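Local coordinates for protein inorganic pyrophosphatase (Helicobacter pylori, PDB 2BQY) that probably hydrolyses inorganic pyrophosphate to two phosphate ions, using magnesium as cofactor and assembling as a homohexamer, at residues A[24-29]-A[41-46]; A[58-63]-A[166-171]; A[87-92]-A[103-108]. One frame throughout, in Å; residues are numbered along the deposited sequence.

Interactions 1 and 3 are buried antiparallel pairings in two separate beta hairpins, their nearest atoms about 7 Å apart; both carry a bulge, and each sends a lysine to the same pyrophosphate. Interaction 1, its centre about 15 Å from the centre of the chain, sets charged groups near the ligand at the boundary with a second subunit, whereas interaction 3, centred about 7 Å from it, is mostly apolar. Interaction 2 is only partly buried and joins a loop to helix 157-172 by one backbone bond, small apolar contacts and a CH-pi contact with Tyr171. That helix also packs on the strands of interaction 3, which is nested within the chain loop closed by interaction 2.

Interaction 1 of 3, residues A[24-29]-A[41-46]; sequences HSNIKY and DRVLYG. With POP (pyrophosphate 2-), chain B.
Ile27 and Val43 form a non-hydrogen-bonded antiparallel pair, and the axes of strands 27-29 and 41-43 approach to 4.8 Å with 173° between their directions. Backbone bonds flank this pair: Leu44 N donates to Asn26 O (2.9 Å) and Lys28 N to Arg42 O (2.8 Å). Lys28 O faces both Asp41 and Arg42, taking a good bond from Arg42 N at 3.1 Å and a weak one from Asp41 N, which defines a classic beta bulge. The side chains of Lys28 and Asp41 run alongside each other, with Lys28 CE 3.4 Å from Asp41 OD2. Their charged ends do not make a salt bridge, since Lys28 NZ stays 4.4 Å from Asp41 OD2. The lysine chain is extended from the backbone (chi1 166°) and bends only at its last torsion (chi4 58°), which turns NZ to a weak hydrogen bond with pyrophosphate O5 at 3.3 Å. Arg42 CG touches Lys28 CB, while its NH2 is weakly bonded to Lys111 O of the second subunit. At the other end Leu44 CG lies 3.4 Å from Asn26 O, and Asn26 ND2, beside Val43 CG1, donates to a water that bridges toward Leu44 O. Lys28 and Arg42, both predicted substrate ligands, project from the same face of this beta hairpin, as expected for a wall of the pyrophosphatase active site.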
ATOM      1  N   HIS A  24       9.239   6.686  -3.750  1.00 37.11           N
ATOM      2  CA  HIS A  24       7.923   7.040  -3.224  1.00 38.15           C
ATOM      3  C   HIS A  24       7.915   7.147  -1.709  1.00 39.40           C
ATOM      4  O   HIS A  24       6.877   7.410  -1.117  1.00 42.86           O
ATOM      5  CB  HIS A  24       6.860   6.019  -3.666  1.00 37.08           C
ATOM      6  CG  HIS A  24       6.765   5.845  -5.150  1.00 40.56           C
ATOM      7  ND1 HIS A  24       6.507   6.897  -5.998  1.00 39.98           N
ATOM      8  CD2 HIS A  24       6.909   4.751  -5.936  1.00 40.65           C
ATOM      9  CE1 HIS A  24       6.495   6.463  -7.245  1.00 43.65           C
ATOM     10  NE2 HIS A  24       6.737   5.166  -7.236  1.00 38.71           N
ATOM     11  N   SER A  25       9.065   6.940  -1.078  1.00 40.23           N
ATOM     12  CA  SER A  25       9.154   7.030   0.373  1.00 38.47           C
ATOM     13  C   SER A  25       9.493   8.456   0.817  1.00 38.33           C
ATOM     14  O   SER A  25      10.199   9.201   0.131  1.00 37.54           O
ATOM     15  CB  SER A  25      10.221   6.065   0.896  1.00 40.23           C
ATOM     16  OG  SER A  25      10.281   6.103   2.311  1.00 36.86           O
ATOM     17  N   ASN A  26       8.968   8.840   1.973  1.00 38.71           N
ATOM     18  CA  ASN A  26       9.224  10.167   2.514  1.00 39.34           C
ATOM     19  C   ASN A  26      10.161  10.062   3.720  1.00 40.22           C
ATOM     20  O   ASN A  26      10.418  11.046   4.417  1.00 41.03           O
ATOM     21  CB  ASN A  26       7.906  10.838   2.925  1.00 40.30           C
ATOM     22  CG  ASN A  26       7.238  10.154   4.102  1.00 37.06           C
ATOM     23  OD1 ASN A  26       7.361   8.958   4.312  1.00 41.99           O
ATOM     24  ND2 ASN A  26       6.508  10.923   4.859  1.00 37.29           N
ATOM     25  N   ILE A  27      10.642   8.853   3.982  1.00 40.95           N
ATOM     26  CA  ILE A  27      11.534   8.620   5.103  1.00 39.48           C
ATOM     27  C   ILE A  27      12.945   8.417   4.577  1.00 40.36           C
ATOM     28  O   ILE A  27      13.219   7.481   3.833  1.00 40.00           O
ATOM     29  CB  ILE A  27      11.119   7.365   5.905  1.00 41.09           C
ATOM     30  CG1 ILE A  27       9.698   7.537   6.451  1.00 38.96           C
ATOM     31  CG2 ILE A  27      12.123   7.104   7.029  1.00 35.71           C
ATOM     32  CD1 ILE A  27       9.127   6.268   7.048  1.00 44.13           C
ATOM     33  N   LYS A  28      13.833   9.324   4.960  1.00 40.69           N
ATOM     34  CA  LYS A  28      15.228   9.260   4.553  1.00 40.43           C
ATOM     35  C   LYS A  28      16.101   8.485   5.546  1.00 40.08           C
ATOM     36  O   LYS A  28      16.333   8.938   6.674  1.00 39.06           O
ATOM     37  CB  LYS A  28      15.777  10.681   4.379  1.00 42.23           C
ATOM     38  CG  LYS A  28      17.293  10.761   4.289  1.00 42.59           C
ATOM     39  CD  LYS A  28      17.747  12.160   3.883  1.00 44.67           C
ATOM     40  CE  LYS A  28      19.268  12.308   3.979  1.00 42.32           C
ATOM     41  NZ  LYS A  28      19.992  11.318   3.138  1.00 42.24           N
ATOM     42  N   TYR A  29      16.583   7.317   5.112  1.00 41.34           N
ATOM     43  CA  TYR A  29      17.465   6.475   5.925  1.00 42.30           C
ATOM     44  C   TYR A  29      18.928   6.740   5.550  1.00 41.45           C
ATOM     45  O   TYR A  29      19.225   7.269   4.469  1.00 41.02           O
ATOM     46  CB  TYR A  29      17.154   4.994   5.697  1.00 42.78           C
ATOM     47  CG  TYR A  29      15.794   4.551   6.213  1.00 42.84           C
ATOM     48  CD1 TYR A  29      15.613   4.249   7.560  1.00 40.28           C
ATOM     49  CD2 TYR A  29      14.693   4.434   5.360  1.00 40.64           C
ATOM     50  CE1 TYR A  29      14.390   3.841   8.046  1.00 40.62           C
ATOM     51  CE2 TYR A  29      13.458   4.034   5.837  1.00 40.91           C
ATOM     52  CZ  TYR A  29      13.309   3.736   7.182  1.00 42.66           C
ATOM     53  OH  TYR A  29      12.075   3.332   7.652  1.00 37.90           O
ATOM     54  N   ASP A  41      17.449   9.010   9.386  1.00 41.94           N
ATOM     55  CA  ASP A  41      17.997  10.364   9.330  1.00 42.47           C
ATOM     56  C   ASP A  41      16.921  11.433   9.445  1.00 42.64           C
ATOM     57  O   ASP A  41      17.110  12.412  10.166  1.00 40.77           O
ATOM     58  CB  ASP A  41      18.798  10.546   8.041  1.00 44.04           C
ATOM     59  CG  ASP A  41      19.830  11.647   8.158  1.00 45.06           C
ATOM     60  OD1 ASP A  41      20.668  11.589   9.081  1.00 49.53           O
ATOM     61  OD2 ASP A  41      19.801  12.584   7.339  1.00 50.20           O
ATOM     62  N   ARG A  42      15.810  11.262   8.730  1.00 43.48           N
ATOM     63  CA  ARG A  42      14.709  12.223   8.824  1.00 42.40           C
ATOM     64  C   ARG A  42      13.479  11.883   8.009  1.00 41.34           C
ATOM     65  O   ARG A  42      13.538  11.046   7.124  1.00 40.17           O
ATOM     66  CB  ARG A  42      15.166  13.612   8.415  1.00 47.11           C
ATOM     67  CG  ARG A  42      15.208  13.822   6.929  1.00 43.01           C
ATOM     68  CD  ARG A  42      15.614  15.250   6.577  1.00 47.88           C
ATOM     69  NE  ARG A  42      16.754  15.712   7.374  1.00 48.14           N
ATOM     70  CZ  ARG A  42      16.634  16.267   8.579  1.00 48.63           C
ATOM     71  NH1 ARG A  42      17.710  16.657   9.273  1.00 47.35           N
ATOM     72  NH2 ARG A  42      15.414  16.465   9.076  1.00 49.87           N
ATOM     73  N   VAL A  43      12.378  12.559   8.325  1.00 39.03           N
ATOM     74  CA  VAL A  43      11.114  12.392   7.621  1.00 39.01           C
ATOM     75  C   VAL A  43      10.900  13.723   6.921  1.00 39.86           C
ATOM     76  O   VAL A  43      10.916  14.763   7.569  1.00 38.60           O
ATOM     77  CB  VAL A  43       9.935  12.134   8.599  1.00 39.62           C
ATOM     78  CG1 VAL A  43       8.664  11.920   7.824  1.00 38.03           C
ATOM     79  CG2 VAL A  43      10.219  10.940   9.469  1.00 39.16           C
ATOM     80  N   LEU A  44      10.710  13.686   5.606  1.00 40.49           N
ATOM     81  CA  LEU A  44      10.520  14.901   4.822  1.00 40.53           C
ATOM     82  C   LEU A  44       9.475  15.835   5.424  1.00 40.32           C
ATOM     83  O   LEU A  44       8.350  15.424   5.702  1.00 42.01           O
ATOM     84  CB  LEU A  44      10.131  14.543   3.386  1.00 38.21           C
ATOM     85  CG  LEU A  44      11.197  13.767   2.609  1.00 39.81           C
ATOM     86  CD1 LEU A  44      10.723  13.553   1.195  1.00 39.26           C
ATOM     87  CD2 LEU A  44      12.521  14.527   2.606  1.00 42.57           C
ATOM     88  N   TYR A  45       9.886  17.084   5.642  1.00 39.78           N
ATOM     89  CA  TYR A  45       9.035  18.122   6.215  1.00 39.48           C
ATOM     90  C   TYR A  45       7.801  18.435   5.381  1.00 38.93           C
ATOM     91  O   TYR A  45       6.740  18.714   5.933  1.00 37.83           O
ATOM     92  CB  TYR A  45       9.848  19.406   6.408  1.00 40.51           C
ATOM     93  CG  TYR A  45      10.761  19.403   7.629  1.00 42.12           C
ATOM     94  CD1 TYR A  45      11.427  18.244   8.029  1.00 42.39           C
ATOM     95  CD2 TYR A  45      10.989  20.574   8.354  1.00 43.37           C
ATOM     96  CE1 TYR A  45      12.290  18.251   9.109  1.00 43.18           C
ATOM     97  CE2 TYR A  45      11.858  20.594   9.440  1.00 41.26           C
ATOM     98  CZ  TYR A  45      12.503  19.431   9.814  1.00 43.92           C
ATOM     99  OH  TYR A  45      13.344  19.428  10.901  1.00 41.63           O
ATOM    100  N   GLY A  46       7.937  18.373   4.062  1.00 39.96           N
ATOM    101  CA  GLY A  46       6.816  18.678   3.191  1.00 41.56           C
ATOM    102  C   GLY A  46       6.084  17.468   2.657  1.00 41.85           C
ATOM    103  O   GLY A  46       6.504  16.336   2.906  1.00 42.82           O
TER
HETATM  104  P1  POP B1174      21.526  16.294   2.725  1.00 66.56           P
HETATM  105  O1  POP B1174      20.439  16.546   3.804  1.00 60.20           O
HETATM  106  O2  POP B1174      23.004  16.072   3.301  1.00 54.13           O
HETATM  107  O3  POP B1174      21.515  17.416   1.635  1.00 58.00           O
HETATM  108  O   POP B1174      21.057  14.854   2.017  1.00 60.65           O
HETATM  109  P2  POP B1174      21.938  14.156   0.771  1.00 60.35           P
HETATM  110  O4  POP B1174      23.365  13.877   1.306  1.00 52.04           O
HETATM  111  O5  POP B1174      21.159  12.898   0.459  1.00 53.10           O
HETATM  112  O6  POP B1174      21.961  15.181  -0.396  1.00 49.75           O
HETATM  113  O   HOH W   1       6.919  13.548   4.026  1.00 49.86           O

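Interaction 2 of 3, residues A[58-63]-A[166-171]; sequences PNTLGS and KAIKAY
Thr60 and Leu61 lie against the Ala167 carbonyl, and this is where loop 58-63 is held most closely to the helix. Leu61 N donates to Ala167 O at 2.7 Å, well aligned at the hydrogen (159°), although the donor sits 32° out of the carbonyl plane. Thr60 CA adds a CA-H...O contact to Ala167 O at 3.3 Å, so one helix carbonyl meets two consecutive loop residues. In a regular helix Tyr171 N, four residues on, would bond to that carbonyl, but its weak bond goes to Ile168 O instead, and Ala167 O takes the loop's Leu61 N. Around this point Thr60 CG2 packs across Ile168 CG1 at 3.7 Å, and the buried Ala167 CB meets Thr60 CB at 4.0 Å and the Leu61 carbonyl. The hydroxyl is held elsewhere, with Thr60 OG1 bonded to Val57 O and more weakly to Val68 N. The segments thus join the loop between strands 53-56 and 69-72 to the C-terminal helix 157-172, shortly before the predicted magnesium ligands Asp64 and Asp69. Towards solvent no hydrogen bond crosses, and the contact rests on van der Waals and CH-pi contacts of Leu61, Ala170 and Tyr171. Leu61 CB rests on Ala170 CB at 3.8 Å, and Leu61 CD2 meets Ala170 O at 3.7 Å. Tyr171, exposed overall, has CG anti to its own N (chi1 -177°), which lays the ring against the Asn59 backbone. There Asn59 CA stands over the ring face in a CH-pi contact, 3.8 Å from the centroid and near its normal, while Asn59 O comes to 3.4 Å from Tyr171 CD2.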
ATOM      1  N   PRO A  58      29.542   2.340  -2.373  1.00 42.87           N
ATOM      2  CA  PRO A  58      30.534   2.053  -1.331  1.00 42.54           C
ATOM      3  C   PRO A  58      31.976   2.119  -1.817  1.00 42.75           C
ATOM      4  O   PRO A  58      32.249   1.928  -3.000  1.00 42.04           O
ATOM      5  CB  PRO A  58      30.135   0.657  -0.855  1.00 43.41           C
ATOM      6  CG  PRO A  58      29.627   0.026  -2.113  1.00 44.45           C
ATOM      7  CD  PRO A  58      28.779   1.128  -2.719  1.00 40.98           C
ATOM      8  N   ASN A  59      32.892   2.389  -0.889  1.00 42.90           N
ATOM      9  CA  ASN A  59      34.319   2.476  -1.196  1.00 42.51           C
ATOM     10  C   ASN A  59      34.669   3.631  -2.131  1.00 42.80           C
ATOM     11  O   ASN A  59      35.513   3.500  -3.009  1.00 41.93           O
ATOM     12  CB  ASN A  59      34.814   1.152  -1.786  1.00 44.45           C
ATOM     13  CG  ASN A  59      34.725   0.022  -0.810  1.00 44.72           C
ATOM     14  OD1 ASN A  59      35.091  -1.094  -1.127  1.00 53.31           O
ATOM     15  ND2 ASN A  59      34.230   0.306   0.386  1.00 47.62           N
ATOM     16  N   THR A  60      34.005   4.763  -1.930  1.00 43.44           N
ATOM     17  CA  THR A  60      34.222   5.965  -2.719  1.00 43.65           C
ATOM     18  C   THR A  60      34.145   7.157  -1.765  1.00 42.86           C
ATOM     19  O   THR A  60      33.581   7.052  -0.658  1.00 43.77           O
ATOM     20  CB  THR A  60      33.141   6.130  -3.827  1.00 45.22           C
ATOM     21  OG1 THR A  60      31.839   6.195  -3.230  1.00 42.26           O
ATOM     22  CG2 THR A  60      33.193   4.967  -4.820  1.00 40.88           C
ATOM     23  N   LEU A  61      34.710   8.286  -2.183  1.00 42.43           N
ATOM     24  CA  LEU A  61      34.690   9.465  -1.326  1.00 43.32           C
ATOM     25  C   LEU A  61      34.208  10.691  -2.083  1.00 42.93           C
ATOM     26  O   LEU A  61      34.926  11.240  -2.902  1.00 44.68           O
ATOM     27  CB  LEU A  61      36.089   9.702  -0.753  1.00 44.79           C
ATOM     28  CG  LEU A  61      36.242  10.500   0.548  1.00 44.97           C
ATOM     29  CD1 LEU A  61      35.220  10.028   1.586  1.00 45.62           C
ATOM     30  CD2 LEU A  61      37.655  10.307   1.088  1.00 43.54           C
ATOM     31  N   GLY A  62      32.977  11.104  -1.806  1.00 43.13           N
ATOM     32  CA  GLY A  62      32.403  12.251  -2.488  1.00 43.57           C
ATOM     33  C   GLY A  62      32.873  13.587  -1.958  1.00 44.23           C
ATOM     34  O   GLY A  62      33.631  13.645  -0.987  1.00 45.63           O
ATOM     35  N   SER A  63      32.413  14.658  -2.600  1.00 43.46           N
ATOM     36  CA  SER A  63      32.783  16.016  -2.218  1.00 44.04           C
ATOM     37  C   SER A  63      32.530  16.399  -0.763  1.00 43.23           C
ATOM     38  O   SER A  63      33.198  17.292  -0.230  1.00 44.03           O
ATOM     39  CB  SER A  63      32.067  17.022  -3.116  1.00 42.57           C
ATOM     40  OG  SER A  63      32.784  17.224  -4.323  1.00 49.52           O
ATOM     41  N   LYS A 166      36.794   9.769  -9.904  1.00 42.03           N
ATOM     42  CA  LYS A 166      37.468  10.688  -9.007  1.00 42.81           C
ATOM     43  C   LYS A 166      37.119  10.328  -7.562  1.00 42.47           C
ATOM     44  O   LYS A 166      37.964  10.437  -6.667  1.00 41.89           O
ATOM     45  CB  LYS A 166      37.030  12.121  -9.301  1.00 44.50           C
ATOM     46  CG  LYS A 166      37.329  13.083  -8.161  1.00 48.71           C
ATOM     47  CD  LYS A 166      36.739  14.483  -8.405  1.00 48.51           C
ATOM     48  CE  LYS A 166      37.373  15.125  -9.614  1.00 45.10           C
ATOM     49  NZ  LYS A 166      38.848  15.140  -9.489  1.00 46.23           N
ATOM     50  N   ALA A 167      35.883   9.879  -7.351  1.00 43.01           N
ATOM     51  CA  ALA A 167      35.413   9.500  -6.019  1.00 42.21           C
ATOM     52  C   ALA A 167      36.056   8.186  -5.548  1.00 41.39           C
ATOM     53  O   ALA A 167      36.260   7.962  -4.348  1.00 41.23           O
ATOM     54  CB  ALA A 167      33.900   9.382  -6.026  1.00 39.86           C
ATOM     55  N   ILE A 168      36.400   7.325  -6.501  1.00 41.61           N
ATOM     56  CA  ILE A 168      37.036   6.053  -6.181  1.00 42.60           C
ATOM     57  C   ILE A 168      38.492   6.252  -5.772  1.00 43.19           C
ATOM     58  O   ILE A 168      38.959   5.635  -4.814  1.00 43.51           O
ATOM     59  CB  ILE A 168      36.979   5.087  -7.384  1.00 42.91           C
ATOM     60  CG1 ILE A 168      35.530   4.676  -7.647  1.00 42.34           C
ATOM     61  CG2 ILE A 168      37.836   3.863  -7.118  1.00 43.58           C
ATOM     62  CD1 ILE A 168      35.333   3.861  -8.900  1.00 44.27           C
ATOM     63  N   LYS A 169      39.197   7.111  -6.501  1.00 44.55           N
ATOM     64  CA  LYS A 169      40.599   7.394  -6.214  1.00 44.38           C
ATOM     65  C   LYS A 169      40.767   8.090  -4.863  1.00 43.57           C
ATOM     66  O   LYS A 169      41.671   7.784  -4.098  1.00 43.48           O
ATOM     67  CB  LYS A 169      41.200   8.263  -7.323  1.00 47.19           C
ATOM     68  CG  LYS A 169      42.675   8.594  -7.114  1.00 44.79           C
ATOM     69  CD  LYS A 169      43.254   9.268  -8.346  1.00 46.34           C
ATOM     70  CE  LYS A 169      44.778   9.422  -8.205  1.00 45.30           C
ATOM     71  NZ  LYS A 169      45.397   9.949  -9.468  1.00 42.78           N
ATOM     72  N   ALA A 170      39.878   9.031  -4.579  1.00 42.06           N
ATOM     73  CA  ALA A 170      39.913   9.777  -3.331  1.00 42.18           C
ATOM     74  C   ALA A 170      39.839   8.855  -2.123  1.00 43.11           C
ATOM     75  O   ALA A 170      40.401   9.157  -1.063  1.00 43.60           O
ATOM     76  CB  ALA A 170      38.758  10.779  -3.300  1.00 42.39           C
ATOM     77  N   TYR A 171      39.128   7.741  -2.274  1.00 43.99           N
ATOM     78  CA  TYR A 171      38.978   6.771  -1.187  1.00 44.03           C
ATOM     79  C   TYR A 171      40.201   5.857  -1.056  1.00 44.56           C
ATOM     80  O   TYR A 171      40.535   5.396   0.025  1.00 45.43           O
ATOM     81  CB  TYR A 171      37.737   5.904  -1.424  1.00 43.83           C
ATOM     82  CG  TYR A 171      37.464   4.921  -0.314  1.00 43.14           C
ATOM     83  CD1 TYR A 171      36.893   5.340   0.890  1.00 42.96           C
ATOM     84  CD2 TYR A 171      37.819   3.580  -0.451  1.00 43.77           C
ATOM     85  CE1 TYR A 171      36.686   4.445   1.931  1.00 44.10           C
ATOM     86  CE2 TYR A 171      37.616   2.673   0.585  1.00 43.48           C
ATOM     87  CZ  TYR A 171      37.050   3.105   1.776  1.00 46.57           C
ATOM     88  OH  TYR A 171      36.834   2.198   2.798  1.00 50.87           O
TER

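Interaction 3 of 3, residues A[87-92]-A[103-108]; sequences RLVGVL and KLIALP. With POP (pyrophosphate 2-), chain B.
Ile105 is the bump that fills the hollow left by Gly90, which has no side chain on the shared face of the sheet. Its CB lies 3.6 Å from Gly90 O, and its three remaining carbons spread over the neighbours: CG2 meets Val89 CG2 at 3.8 Å, CG1 reaches the Val91 backbone, and CD1 touches Leu92 CB. The hollow coincides with a classic beta bulge, since Val89 and Gly90 both face Ile105; Val89 N bonds to Ile105 O at 3.0 Å, and Gly90 N only weakly. On the other face Leu88 CD2 enters the notch between Leu104 CB (3.8 Å) and Ala106 CB (4.2 Å), and Val91 CG2 abuts Leu104 CD2. At one end Arg87 and Leu107 run side by side: Leu107 CB stands 4.3 Å over one face of the Arg87 guanidinium and CD1 meets NH1 at 3.5 Å. NH1 reaches a water that donates to Pro108 O, and NH2 bonds to Val119 O. At the opposite end Lys103 leads away from Leu92, and its bend at chi4 (-50°) sets NZ 2.7 Å from pyrophosphate O6. That ammonium also bonds to Asp101, as a salt bridge, and Tyr54. Leu88, Val91 and Leu104 pack on helix 157-172, Leu92 and Ile105 lean on strand 149-155, and strand 69-72 pairs in parallel with the other edge of strand 99-108, leaving this hairpin mid-sheet.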
ATOM      1  N   ARG A  87      24.016   0.894 -13.541  1.00 41.63           N
ATOM      2  CA  ARG A  87      24.865   1.491 -14.561  1.00 42.74           C
ATOM      3  C   ARG A  87      24.583   2.988 -14.606  1.00 43.63           C
ATOM      4  O   ARG A  87      23.446   3.410 -14.430  1.00 44.39           O
ATOM      5  CB  ARG A  87      24.574   0.859 -15.928  1.00 41.57           C
ATOM      6  CG  ARG A  87      23.137   1.011 -16.414  1.00 42.35           C
ATOM      7  CD  ARG A  87      22.910   0.191 -17.688  1.00 41.74           C
ATOM      8  NE  ARG A  87      21.563   0.320 -18.233  1.00 40.11           N
ATOM      9  CZ  ARG A  87      21.119   1.393 -18.878  1.00 42.44           C
ATOM     10  NH1 ARG A  87      19.881   1.421 -19.332  1.00 43.32           N
ATOM     11  NH2 ARG A  87      21.909   2.430 -19.084  1.00 45.75           N
ATOM     12  N   LEU A  88      25.620   3.785 -14.844  1.00 43.40           N
ATOM     13  CA  LEU A  88      25.484   5.237 -14.906  1.00 41.87           C
ATOM     14  C   LEU A  88      24.955   5.735 -16.243  1.00 41.83           C
ATOM     15  O   LEU A  88      25.199   5.140 -17.287  1.00 40.26           O
ATOM     16  CB  LEU A  88      26.833   5.909 -14.617  1.00 43.07           C
ATOM     17  CG  LEU A  88      27.432   5.660 -13.232  1.00 43.12           C
ATOM     18  CD1 LEU A  88      28.860   6.195 -13.189  1.00 41.05           C
ATOM     19  CD2 LEU A  88      26.568   6.320 -12.172  1.00 43.69           C
ATOM     20  N   VAL A  89      24.230   6.846 -16.198  1.00 41.57           N
ATOM     21  CA  VAL A  89      23.664   7.452 -17.400  1.00 40.15           C
ATOM     22  C   VAL A  89      23.806   8.961 -17.335  1.00 40.10           C
ATOM     23  O   VAL A  89      23.552   9.662 -18.307  1.00 40.02           O
ATOM     24  CB  VAL A  89      22.160   7.096 -17.576  1.00 42.33           C
ATOM     25  CG1 VAL A  89      22.000   5.603 -17.832  1.00 41.84           C
ATOM     26  CG2 VAL A  89      21.388   7.502 -16.350  1.00 41.29           C
ATOM     27  N   GLY A  90      24.213   9.453 -16.171  1.00 39.32           N
ATOM     28  CA  GLY A  90      24.376  10.883 -15.999  1.00 39.42           C
ATOM     29  C   GLY A  90      24.667  11.286 -14.568  1.00 39.49           C
ATOM     30  O   GLY A  90      24.961  10.445 -13.732  1.00 39.00           O
ATOM     31  N   VAL A  91      24.598  12.586 -14.292  1.00 39.54           N
ATOM     32  CA  VAL A  91      24.843  13.105 -12.949  1.00 38.55           C
ATOM     33  C   VAL A  91      24.136  14.431 -12.745  1.00 38.52           C
ATOM     34  O   VAL A  91      24.042  15.229 -13.649  1.00 37.33           O
ATOM     35  CB  VAL A  91      26.347  13.295 -12.689  1.00 41.10           C
ATOM     36  CG1 VAL A  91      26.897  14.374 -13.581  1.00 41.81           C
ATOM     37  CG2 VAL A  91      26.588  13.615 -11.238  1.00 41.06           C
ATOM     38  N   LEU A  92      23.622  14.645 -11.543  1.00 39.09           N
ATOM     39  CA  LEU A  92      22.925  15.880 -11.218  1.00 39.61           C
ATOM     40  C   LEU A  92      23.766  16.766 -10.304  1.00 41.02           C
ATOM     41  O   LEU A  92      24.133  16.372  -9.197  1.00 38.17           O
ATOM     42  CB  LEU A  92      21.588  15.560 -10.544  1.00 40.20           C
ATOM     43  CG  LEU A  92      20.720  16.726 -10.059  1.00 39.73           C
ATOM     44  CD1 LEU A  92      20.436  17.670 -11.206  1.00 37.88           C
ATOM     45  CD2 LEU A  92      19.422  16.185  -9.468  1.00 37.73           C
ATOM     46  N   LYS A 103      25.175  14.157  -7.453  1.00 41.09           N
ATOM     47  CA  LYS A 103      24.362  12.960  -7.324  1.00 40.14           C
ATOM     48  C   LYS A 103      24.294  12.179  -8.630  1.00 39.34           C
ATOM     49  O   LYS A 103      23.674  12.610  -9.599  1.00 38.47           O
ATOM     50  CB  LYS A 103      22.956  13.323  -6.842  1.00 40.48           C
ATOM     51  CG  LYS A 103      22.971  14.123  -5.557  1.00 42.93           C
ATOM     52  CD  LYS A 103      21.671  14.100  -4.855  1.00 40.83           C
ATOM     53  CE  LYS A 103      21.798  14.760  -3.482  1.00 42.56           C
ATOM     54  NZ  LYS A 103      22.945  14.229  -2.700  1.00 38.36           N
ATOM     55  N   LEU A 104      24.945  11.021  -8.645  1.00 39.92           N
ATOM     56  CA  LEU A 104      24.957  10.170  -9.827  1.00 40.95           C
ATOM     57  C   LEU A 104      23.565   9.635 -10.195  1.00 40.89           C
ATOM     58  O   LEU A 104      22.786   9.247  -9.329  1.00 39.67           O
ATOM     59  CB  LEU A 104      25.915   8.999  -9.601  1.00 41.00           C
ATOM     60  CG  LEU A 104      27.372   9.334  -9.289  1.00 41.81           C
ATOM     61  CD1 LEU A 104      28.146   8.039  -8.999  1.00 40.61           C
ATOM     62  CD2 LEU A 104      27.975  10.082 -10.432  1.00 37.77           C
ATOM     63  N   ILE A 105      23.258   9.648 -11.488  1.00 41.54           N
ATOM     64  CA  ILE A 105      21.982   9.154 -11.989  1.00 43.04           C
ATOM     65  C   ILE A 105      22.252   7.778 -12.586  1.00 43.80           C
ATOM     66  O   ILE A 105      22.988   7.650 -13.560  1.00 45.55           O
ATOM     67  CB  ILE A 105      21.418  10.085 -13.079  1.00 40.72           C
ATOM     68  CG1 ILE A 105      21.330  11.521 -12.548  1.00 39.61           C
ATOM     69  CG2 ILE A 105      20.062   9.589 -13.530  1.00 39.20           C
ATOM     70  CD1 ILE A 105      20.535  11.670 -11.284  1.00 37.45           C
ATOM     71  N   ALA A 106      21.658   6.745 -11.999  1.00 43.51           N
ATOM     72  CA  ALA A 106      21.879   5.383 -12.486  1.00 42.69           C
ATOM     73  C   ALA A 106      20.604   4.578 -12.691  1.00 41.88           C
ATOM     74  O   ALA A 106      19.523   4.986 -12.273  1.00 39.12           O
ATOM     75  CB  ALA A 106      22.793   4.642 -11.530  1.00 38.54           C
ATOM     76  N   LEU A 107      20.760   3.436 -13.351  1.00 41.86           N
ATOM     77  CA  LEU A 107      19.674   2.511 -13.646  1.00 42.08           C
ATOM     78  C   LEU A 107      20.167   1.111 -13.344  1.00 42.36           C
ATOM     79  O   LEU A 107      21.326   0.803 -13.582  1.00 43.69           O
ATOM     80  CB  LEU A 107      19.273   2.589 -15.122  1.00 39.08           C
ATOM     81  CG  LEU A 107      18.460   3.784 -15.616  1.00 40.45           C
ATOM     82  CD1 LEU A 107      18.364   3.742 -17.119  1.00 42.86           C
ATOM     83  CD2 LEU A 107      17.074   3.744 -15.008  1.00 40.60           C
ATOM     84  N   PRO A 108      19.293   0.244 -12.819  1.00 42.73           N
ATOM     85  CA  PRO A 108      19.724  -1.123 -12.506  1.00 41.84           C
ATOM     86  C   PRO A 108      20.185  -1.833 -13.771  1.00 42.04           C
ATOM     87  O   PRO A 108      19.619  -1.627 -14.840  1.00 43.09           O
ATOM     88  CB  PRO A 108      18.478  -1.746 -11.880  1.00 42.31           C
ATOM     89  CG  PRO A 108      17.376  -1.028 -12.584  1.00 44.27           C
ATOM     90  CD  PRO A 108      17.844   0.397 -12.597  1.00 41.62           C
TER
HETATM   91  P1  POP B1174      21.526  16.294   2.725  1.00 66.56           P
HETATM   92  O1  POP B1174      20.439  16.546   3.804  1.00 60.20           O
HETATM   93  O2  POP B1174      23.004  16.072   3.301  1.00 54.13           O
HETATM   94  O3  POP B1174      21.515  17.416   1.635  1.00 58.00           O
HETATM   95  O   POP B1174      21.057  14.854   2.017  1.00 60.65           O
HETATM   96  P2  POP B1174      21.938  14.156   0.771  1.00 60.35           P
HETATM   97  O4  POP B1174      23.365  13.877   1.306  1.00 52.04           O
HETATM   98  O5  POP B1174      21.159  12.898   0.459  1.00 53.10           O
HETATM   99  O6  POP B1174      21.961  15.181  -0.396  1.00 49.75           O
HETATM  100  O   HOH W   2      18.955  -0.433 -17.603  1.00 43.81           O